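Local coordinates for SusD family protein (Bacteroides uniformis, PDB 7KV1) that binds glycans at the cell surface, probably beta-glucans, as a SusD-family protein of a gut bacterium's polysaccharide uptake system, at residues 181-184 against 190-193; 154-159 against 166-171; 239-244 against 248-253. All blocks are in the same frame, centred on the assembly; numbering follows the deposited sequence.

Contact 1: 181-184 against 190-193; sequences PQYT and AELI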
loop_
_atom_site.group_PDB
_atom_site.type_symbol
_atom_site.label_atom_id
_atom_site.label_comp_id
_atom_site.label_asym_id
_atom_site.label_seq_id
_atom_site.Cartn_x
_atom_site.Cartn_y
_atom_site.Cartn_z
ATOM N N PRO A 181 6.584 5.171 -25.136
ATOM C CA PRO A 181 7.377 3.957 -25.274
ATOM C C PRO A 181 7.193 3.118 -23.996
ATOM O O PRO A 181 7.129 3.696 -22.928
ATOM C CB PRO A 181 8.798 4.486 -25.477
ATOM C CG PRO A 181 8.784 5.832 -24.791
ATOM C CD PRO A 181 7.393 6.395 -25.019
ATOM N N GLN A 182 7.006 1.808 -24.156
ATOM C CA GLN A 182 7.012 0.837 -23.029
ATOM C C GLN A 182 8.460 0.651 -22.549
ATOM O O GLN A 182 9.311 0.176 -23.320
ATOM C CB GLN A 182 6.353 -0.468 -23.448
ATOM C CG GLN A 182 6.118 -1.447 -22.299
ATOM C CD GLN A 182 5.560 -2.738 -22.841
ATOM O OE1 GLN A 182 5.707 -3.020 -24.031
ATOM N NE2 GLN A 182 4.960 -3.546 -21.985
ATOM N N TYR A 183 8.734 1.031 -21.297
ATOM C CA TYR A 183 10.030 0.759 -20.626
ATOM C C TYR A 183 9.988 -0.608 -19.959
ATOM O O TYR A 183 8.868 -1.085 -19.609
ATOM C CB TYR A 183 10.284 1.805 -19.555
ATOM C CG TYR A 183 10.694 3.160 -20.040
ATOM C CD1 TYR A 183 10.435 3.604 -21.324
ATOM C CD2 TYR A 183 11.306 4.030 -19.153
ATOM C CE1 TYR A 183 10.805 4.878 -21.727
ATOM C CE2 TYR A 183 11.714 5.284 -19.558
ATOM C CZ TYR A 183 11.468 5.703 -20.839
ATOM O OH TYR A 183 11.865 6.946 -21.176
ATOM N N THR A 184 11.168 -1.191 -19.747
ATOM C CA THR A 184 11.358 -2.377 -18.887
ATOM C C THR A 184 11.135 -1.929 -17.428
ATOM O O THR A 184 11.274 -0.720 -17.142
ATOM C CB THR A 184 12.708 -3.060 -19.139
ATOM O OG1 THR A 184 13.681 -2.188 -18.548
ATOM C CG2 THR A 184 12.956 -3.355 -20.614
ATOM N N ALA A 190 14.791 3.374 -12.864
ATOM C CA ALA A 190 15.885 4.358 -13.045
ATOM C C ALA A 190 15.285 5.755 -13.215
ATOM O O ALA A 190 15.755 6.720 -12.542
ATOM C CB ALA A 190 16.753 3.976 -14.236
ATOM N N GLU A 191 14.260 5.861 -14.049
ATOM C CA GLU A 191 13.546 7.129 -14.281
ATOM C C GLU A 191 12.860 7.627 -13.011
ATOM O O GLU A 191 13.027 8.821 -12.656
ATOM C CB GLU A 191 12.433 6.937 -15.297
ATOM C CG GLU A 191 12.965 6.865 -16.680
ATOM C CD GLU A 191 13.096 8.220 -17.314
ATOM O OE1 GLU A 191 13.120 9.214 -16.562
ATOM O OE2 GLU A 191 13.157 8.245 -18.552
ATOM N N LEU A 192 12.034 6.786 -12.416
ATOM C CA LEU A 192 11.195 7.189 -11.268
ATOM C C LEU A 192 12.072 7.675 -10.116
ATOM O O LEU A 192 11.718 8.695 -9.509
ATOM C CB LEU A 192 10.361 6.012 -10.776
ATOM C CG LEU A 192 9.013 5.818 -11.435
ATOM C CD1 LEU A 192 8.164 4.907 -10.561
ATOM C CD2 LEU A 192 8.331 7.167 -11.674
ATOM N N ILE A 193 13.137 6.937 -9.827
ATOM C CA ILE A 193 13.996 7.210 -8.637
ATOM C C ILE A 193 14.803 8.488 -8.907
ATOM O O ILE A 193 14.949 9.298 -7.952
ATOM C CB ILE A 193 14.851 5.983 -8.253
ATOM C CG1 ILE A 193 15.278 6.051 -6.792
ATOM C CG2 ILE A 193 16.059 5.825 -9.187
ATOM C CD1 ILE A 193 14.104 5.923 -5.799
#

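Contact 2: 154-159 against 166-171; sequences FYYNML and VPFYLE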
loop_
_atom_site.group_PDB
_atom_site.type_symbol
_atom_site.label_atom_id
_atom_site.label_comp_id
_atom_site.label_asym_id
_atom_site.label_seq_id
_atom_site.Cartn_x
_atom_site.Cartn_y
_atom_site.Cartn_z
ATOM N N PHE A 154 4.150 8.571 -7.359
ATOM C CA PHE A 154 3.247 7.668 -6.620
ATOM C C PHE A 154 2.458 6.786 -7.592
ATOM O O PHE A 154 2.420 5.552 -7.428
ATOM C CB PHE A 154 2.297 8.453 -5.727
ATOM C CG PHE A 154 1.385 7.528 -4.980
ATOM C CD1 PHE A 154 1.831 6.886 -3.847
ATOM C CD2 PHE A 154 0.124 7.260 -5.442
ATOM C CE1 PHE A 154 1.000 6.019 -3.161
ATOM C CE2 PHE A 154 -0.706 6.393 -4.762
ATOM C CZ PHE A 154 -0.256 5.762 -3.629
ATOM N N TYR A 155 1.824 7.397 -8.590
ATOM C CA TYR A 155 1.031 6.663 -9.612
ATOM C C TYR A 155 1.949 5.726 -10.396
ATOM O O TYR A 155 1.516 4.597 -10.675
ATOM C CB TYR A 155 0.281 7.640 -10.520
ATOM C CG TYR A 155 -0.833 8.408 -9.847
ATOM C CD1 TYR A 155 -1.881 7.747 -9.221
ATOM C CD2 TYR A 155 -0.854 9.799 -9.870
ATOM C CE1 TYR A 155 -2.927 8.449 -8.634
ATOM C CE2 TYR A 155 -1.874 10.511 -9.263
ATOM C CZ TYR A 155 -2.926 9.837 -8.669
ATOM O OH TYR A 155 -3.925 10.541 -8.074
ATOM N N TYR A 156 3.165 6.172 -10.789
ATOM C CA TYR A 156 4.071 5.326 -11.585
ATOM C C TYR A 156 4.554 4.180 -10.705
ATOM O O TYR A 156 4.805 3.054 -11.213
ATOM C CB TYR A 156 5.234 6.119 -12.166
ATOM C CG TYR A 156 4.960 6.633 -13.549
ATOM C CD1 TYR A 156 4.754 5.747 -14.596
ATOM C CD2 TYR A 156 4.891 7.996 -13.806
ATOM C CE1 TYR A 156 4.501 6.205 -15.874
ATOM C CE2 TYR A 156 4.653 8.468 -15.092
ATOM C CZ TYR A 156 4.442 7.565 -16.120
ATOM O OH TYR A 156 4.123 7.994 -17.382
ATOM N N ASN A 157 4.729 4.467 -9.413
ATOM C CA ASN A 157 5.255 3.458 -8.464
ATOM C C ASN A 157 4.273 2.273 -8.399
ATOM O O ASN A 157 4.710 1.113 -8.319
ATOM C CB ASN A 157 5.502 4.097 -7.096
ATOM C CG ASN A 157 5.971 3.084 -6.085
ATOM O OD1 ASN A 157 6.901 2.313 -6.362
ATOM N ND2 ASN A 157 5.314 3.087 -4.930
ATOM N N MET A 158 2.976 2.568 -8.377
ATOM C CA MET A 158 1.911 1.538 -8.395
ATOM C C MET A 158 1.993 0.718 -9.692
ATOM O O MET A 158 2.051 -0.522 -9.622
ATOM C CB MET A 158 0.531 2.188 -8.251
ATOM C CG MET A 158 -0.550 1.224 -7.883
ATOM S SD MET A 158 -2.096 2.125 -7.569
ATOM C CE MET A 158 -1.651 3.077 -6.122
ATOM N N LEU A 159 2.069 1.375 -10.842
ATOM C CA LEU A 159 2.217 0.692 -12.157
ATOM C C LEU A 159 3.439 -0.224 -12.135
ATOM O O LEU A 159 3.343 -1.384 -12.583
ATOM C CB LEU A 159 2.359 1.731 -13.269
ATOM C CG LEU A 159 1.083 2.494 -13.604
ATOM C CD1 LEU A 159 1.418 3.729 -14.432
ATOM C CD2 LEU A 159 0.078 1.597 -14.339
ATOM N N VAL A 166 6.051 -0.822 -18.428
ATOM C CA VAL A 166 4.881 0.049 -18.691
ATOM C C VAL A 166 5.287 1.232 -19.562
ATOM O O VAL A 166 6.433 1.659 -19.537
ATOM C CB VAL A 166 4.241 0.518 -17.380
ATOM C CG1 VAL A 166 3.727 -0.663 -16.572
ATOM C CG2 VAL A 166 5.215 1.388 -16.575
ATOM N N PRO A 167 4.340 1.769 -20.357
ATOM C CA PRO A 167 4.493 3.076 -21.002
ATOM C C PRO A 167 4.917 4.144 -19.983
ATOM O O PRO A 167 4.350 4.230 -18.888
ATOM C CB PRO A 167 3.100 3.392 -21.558
ATOM C CG PRO A 167 2.510 2.027 -21.780
ATOM C CD PRO A 167 3.016 1.187 -20.618
ATOM N N PHE A 168 5.941 4.894 -20.347
ATOM C CA PHE A 168 6.549 5.922 -19.484
ATOM C C PHE A 168 6.544 7.266 -20.212
ATOM O O PHE A 168 7.208 7.376 -21.249
ATOM C CB PHE A 168 7.947 5.468 -19.048
ATOM C CG PHE A 168 8.407 6.291 -17.881
ATOM C CD1 PHE A 168 9.036 7.499 -18.082
ATOM C CD2 PHE A 168 8.029 5.942 -16.599
ATOM C CE1 PHE A 168 9.403 8.288 -17.006
ATOM C CE2 PHE A 168 8.384 6.739 -15.534
ATOM C CZ PHE A 168 9.052 7.916 -15.747
ATOM N N TYR A 169 5.804 8.245 -19.694
ATOM C CA TYR A 169 5.785 9.622 -20.246
ATOM C C TYR A 169 5.664 10.657 -19.120
ATOM O O TYR A 169 4.846 10.459 -18.175
ATOM C CB TYR A 169 4.650 9.817 -21.251
ATOM C CG TYR A 169 3.251 9.478 -20.808
ATOM C CD1 TYR A 169 2.819 8.167 -20.781
ATOM C CD2 TYR A 169 2.315 10.476 -20.569
ATOM C CE1 TYR A 169 1.505 7.846 -20.499
ATOM C CE2 TYR A 169 0.997 10.175 -20.265
ATOM C CZ TYR A 169 0.594 8.848 -20.213
ATOM O OH TYR A 169 -0.703 8.503 -19.913
ATOM N N LEU A 170 6.401 11.763 -19.255
ATOM C CA LEU A 170 6.328 12.916 -18.316
ATOM C C LEU A 170 5.685 14.145 -18.996
ATOM O O LEU A 170 5.658 15.207 -18.356
ATOM C CB LEU A 170 7.742 13.202 -17.815
ATOM C CG LEU A 170 8.425 12.063 -17.064
ATOM C CD1 LEU A 170 9.815 12.484 -16.602
ATOM C CD2 LEU A 170 7.589 11.565 -15.881
ATOM N N GLU A 171 5.139 13.983 -20.216
ATOM C CA GLU A 171 4.396 15.001 -21.024
ATOM C C GLU A 171 3.196 14.282 -21.647
ATOM O O GLU A 171 3.401 13.159 -22.187
ATOM C CB GLU A 171 5.247 15.547 -22.184
#

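Contact 3: 239-244 against 248-253; sequences EMVMYQ and SRFSKA. With EDO (1,2-ethanediol), chain D.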
loop_
_atom_site.group_PDB
_atom_site.type_symbol
_atom_site.label_atom_id
_atom_site.label_comp_id
_atom_site.label_asym_id
_atom_site.label_seq_id
_atom_site.Cartn_x
_atom_site.Cartn_y
_atom_site.Cartn_z
ATOM N N GLU A 239 10.757 2.778 -0.009
ATOM C CA GLU A 239 9.943 1.693 -0.587
ATOM C C GLU A 239 10.519 1.279 -1.932
ATOM O O GLU A 239 10.718 0.069 -2.146
ATOM C CB GLU A 239 8.493 2.153 -0.761
ATOM C CG GLU A 239 7.644 1.089 -1.430
ATOM C CD GLU A 239 6.192 1.473 -1.480
ATOM O OE1 GLU A 239 5.664 1.904 -0.412
ATOM O OE2 GLU A 239 5.609 1.347 -2.569
ATOM N N MET A 240 10.788 2.244 -2.808
ATOM C CA MET A 240 11.241 1.912 -4.169
ATOM C C MET A 240 12.647 1.322 -4.127
ATOM O O MET A 240 12.898 0.323 -4.832
ATOM C CB MET A 240 11.224 3.159 -5.047
ATOM C CG MET A 240 9.826 3.589 -5.354
ATOM S SD MET A 240 9.756 4.944 -6.556
ATOM C CE MET A 240 10.786 4.336 -7.895
ATOM N N VAL A 241 13.560 1.960 -3.387
ATOM C CA VAL A 241 14.954 1.463 -3.288
ATOM C C VAL A 241 14.895 0.009 -2.765
ATOM O O VAL A 241 15.548 -0.902 -3.336
ATOM C CB VAL A 241 15.755 2.407 -2.373
ATOM C CG1 VAL A 241 17.042 1.768 -1.909
ATOM C CG2 VAL A 241 16.051 3.725 -3.063
ATOM N N MET A 242 14.094 -0.249 -1.739
ATOM C CA MET A 242 14.067 -1.620 -1.157
ATOM C C MET A 242 13.456 -2.606 -2.175
ATOM O O MET A 242 13.923 -3.749 -2.292
ATOM C CB MET A 242 13.320 -1.587 0.178
ATOM C CG MET A 242 14.084 -0.754 1.239
ATOM S SD MET A 242 13.066 -0.360 2.682
ATOM C CE MET A 242 13.234 -1.900 3.589
ATOM N N TYR A 243 12.416 -2.201 -2.891
ATOM C CA TYR A 243 11.701 -3.121 -3.801
ATOM C C TYR A 243 12.644 -3.460 -4.951
ATOM O O TYR A 243 12.589 -4.534 -5.457
ATOM C CB TYR A 243 10.381 -2.541 -4.319
ATOM C CG TYR A 243 9.531 -3.628 -4.926
ATOM C CD1 TYR A 243 8.905 -4.561 -4.125
ATOM C CD2 TYR A 243 9.355 -3.745 -6.304
ATOM C CE1 TYR A 243 8.180 -5.605 -4.669
ATOM C CE2 TYR A 243 8.593 -4.753 -6.867
ATOM C CZ TYR A 243 7.999 -5.698 -6.040
ATOM O OH TYR A 243 7.276 -6.730 -6.570
ATOM N N GLN A 244 13.490 -2.525 -5.355
ATOM C CA GLN A 244 14.458 -2.743 -6.458
ATOM C C GLN A 244 15.654 -3.561 -5.972
ATOM O O GLN A 244 16.375 -4.032 -6.848
ATOM C CB GLN A 244 14.959 -1.392 -6.996
ATOM C CG GLN A 244 15.858 -1.432 -8.217
ATOM C CD GLN A 244 15.264 -2.077 -9.439
ATOM O OE1 GLN A 244 14.082 -2.439 -9.489
ATOM N NE2 GLN A 244 16.126 -2.264 -10.433
ATOM N N SER A 248 23.034 0.531 -4.131
ATOM C CA SER A 248 23.679 1.850 -4.349
ATOM C C SER A 248 22.926 2.937 -3.586
ATOM O O SER A 248 23.557 3.965 -3.269
ATOM C CB SER A 248 23.839 2.211 -5.810
ATOM O OG SER A 248 22.627 2.686 -6.341
ATOM N N ARG A 249 21.655 2.733 -3.258
ATOM C CA ARG A 249 20.860 3.810 -2.605
ATOM C C ARG A 249 20.448 3.472 -1.171
ATOM O O ARG A 249 19.706 4.291 -0.607
ATOM C CB ARG A 249 19.663 4.129 -3.502
ATOM C CG ARG A 249 20.037 5.019 -4.682
ATOM C CD ARG A 249 18.821 5.340 -5.517
ATOM N NE ARG A 249 19.047 6.284 -6.620
ATOM C CZ ARG A 249 19.279 5.963 -7.902
ATOM N NH1 ARG A 249 19.362 4.703 -8.292
ATOM N NH2 ARG A 249 19.365 6.925 -8.810
ATOM N N PHE A 250 20.914 2.364 -0.579
ATOM C CA PHE A 250 20.496 1.938 0.780
ATOM C C PHE A 250 20.906 2.997 1.811
ATOM O O PHE A 250 20.103 3.375 2.647
ATOM C CB PHE A 250 21.052 0.569 1.166
ATOM C CG PHE A 250 20.385 -0.622 0.530
ATOM C CD1 PHE A 250 19.320 -0.488 -0.352
ATOM C CD2 PHE A 250 20.850 -1.889 0.807
ATOM C CE1 PHE A 250 18.742 -1.593 -0.947
ATOM C CE2 PHE A 250 20.273 -3.002 0.211
ATOM C CZ PHE A 250 19.228 -2.851 -0.681
ATOM N N SER A 251 22.155 3.461 1.768
ATOM C CA SER A 251 22.665 4.487 2.719
ATOM C C SER A 251 21.851 5.787 2.629
ATOM O O SER A 251 21.552 6.394 3.664
ATOM C CB SER A 251 24.136 4.732 2.482
ATOM O OG SER A 251 24.841 3.536 2.800
ATOM N N LYS A 252 21.545 6.259 1.431
ATOM C CA LYS A 252 20.736 7.485 1.289
ATOM C C LYS A 252 19.342 7.223 1.867
ATOM O O LYS A 252 18.830 8.085 2.589
ATOM C CB LYS A 252 20.695 7.879 -0.181
ATOM C CG LYS A 252 20.169 9.259 -0.473
ATOM C CD LYS A 252 20.634 9.706 -1.848
ATOM C CE LYS A 252 19.807 10.833 -2.408
ATOM N NZ LYS A 252 20.140 11.079 -3.829
ATOM N N ALA A 253 18.707 6.092 1.539
ATOM C CA ALA A 253 17.353 5.801 2.060
ATOM C C ALA A 253 17.399 5.778 3.595
ATOM O O ALA A 253 16.469 6.345 4.265
ATOM C CB ALA A 253 16.828 4.518 1.483
HETATM C C1 EDO D . 2.722 0.363 -4.785
HETATM O O1 EDO D . 1.630 1.207 -5.115
HETATM C C2 EDO D . 2.790 0.051 -3.338
HETATM O O2 EDO D . 2.998 1.220 -2.547
#

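Contact 1: 181-184 against 190-193
Tyr183 and Glu191 are the two residues that meet here, and their side chains cross at about a right angle. The close part lies along one edge of the tyrosine ring. Glu191 CG sits in the ring plane, 3.5 Å from Tyr183 CE2, with the carboxylate beyond it turned 27° from the ring. From there the phenol Tyr183 OH donates a hydrogen bond of 3.2 Å to Glu191 OE2, a long bond that meets the oxygen on its anti side and 25° out of the carboxylate plane; by length and by angle it is a modest link. What brings the acid back to the ring is a bend at chi2 (-88°) of Glu191, which folds OE2 toward the tyrosine instead of letting the chain run straight off the helix.

The fold explains why the two residues meet. The extended segment 181-184 leads directly into helix 185-201, with Thr184 as its N-cap, and Glu191 lies on the early turns of that helix, in the alpha-helical scaffold that SusD-like proteins build from tetratricopeptide-type helices. The Tyr183 ring also meets the ring of Phe168, their planes not far from parallel, and Glu191 touches Phe168 as well.

The looser side is that of the polar ends: this is a surface contact, and both residues that carry phenol and carboxylate are partly exposed. The whole contact is slight. The closest pair of CA atoms, those of Tyr183 and Glu191, stand 9.7 Å apart, and the two segments bury just 82 Å² between them.

Contact 2: 154-159 against 166-171
Tyr156 and Phe168 bring their CA atoms to 8.3 Å where the irregular segment 166-171 passes helix 138-162, and the backbones draw closer at Leu159 and Val166, whose CA atoms are 7.1 Å apart. Tyr156 spans the wider gap and is touched on several sides. Phe168 CE2 lies over the centre of one face of its ring, 3.7 Å above the plane. The two ring planes are inclined at 33°, an oblique pairing; Phe168 reaches it because its CG is anti to the backbone N (chi1 -164°), swinging the ring back to the helix. At the edge of the Tyr156 ring, in its plane, the carbonyl oxygen Pro167 O approaches CE1 to 3.6 Å, and it also accepts a hydrogen bond from Tyr117 OH.

The phenol end is fixed by the loop backbone. Tyr156 OH donates to Tyr169 O at 2.7 Å, the donor tilted 24° from the carbonyl plane, so a polar atom of a buried residue is satisfied. The same hydroxyl lies over one face of the Tyr169 ring, offset toward its rim and 3.6 Å from CD1. Nearer the helix end the packing is looser, with Val166 CG1 4.1 Å from the carbonyl oxygen Leu159 O and 4.3 Å from Leu159 CB.

Leu192 of helix 185-201 packs on both Tyr156 and Phe168. The chain thus leaves one helix, doubles back along it and is pinned there before the next begins: an interhelical connection within the alpha-helical SusD fold, a family of the tetratricopeptide clan.

Contact 3: 239-244 against 248-253
Val241 meets Arg249 and Phe250 with its two methyl groups, and its chi1 of 164° aims them: CG1, anti to the backbone N, points toward Phe250 and Ala253, and CG2 toward Arg249, although CG1 also comes near Arg249 CB. On the other side, chi1 of Arg249 (-79°) carries its CG away from its own carbonyl carbon, and the chain then runs extended to NE.

The evidence for a close fit is in the methyl distances. Val241 CG1 comes in the plane of the Phe250 ring, at its edge, 3.6 Å from CD1, so the methyl abuts the rim. Val241 CG2 rests on the aliphatic root of the arginine, 3.7 Å from Arg249 CB. Ala253 adds a looser contact, its CB standing 4.4 Å from Val241 CG1. The closest backbone approach of the two segments is here too, 6.4 Å between the CA atoms of Val241 and Arg249.

Only the hydrocarbon of Arg249 serves this apolar junction; its guanidinium group leads away to salt bridges with Glu197, through NE, and Asp246, through NH1. Elsewhere on helix 230-244, Glu239 OE2 accepts a hydrogen bond of 2.6 Å from O2 of a 1,2-ethanediol molecule, probably a crystallisation additive. Protein partners hold the same carboxylate: OE2 also takes Asn157 ND2, and OE1 is bonded to Tyr406 OH.

Leu418 of helix 408-420 packs on Phe250 and Ala253. With a short turn joining helices 230-244 and 250-262, this is a helical hairpin, consistent with the tetratricopeptide-like scaffold of SusD proteins.

How the contacts relate
From the N terminus, contact 2 comes first: after helix 138-162 ends, it closes the return of the chain along that helix. Contact 1 follows, joining the approach to helix 185-201 to that helix's own early turns, and contact 3 later closes the short turn between helices 230-244 and 250-262. The three lie in series, none nested or crossed. Contacts 1 and 2, with centres about 8 Å apart, share backbone pairing: Tyr183 N lies 3.0 Å from Val166 O, a probable hydrogen bond. Leu192 and Ile193, on the helical segment 190-193 of contact 1, pack on Met240 and Val241 of contact 3, and Asn157 links contact 2 to Glu239, so helix 230-244 is tied to both preceding helices.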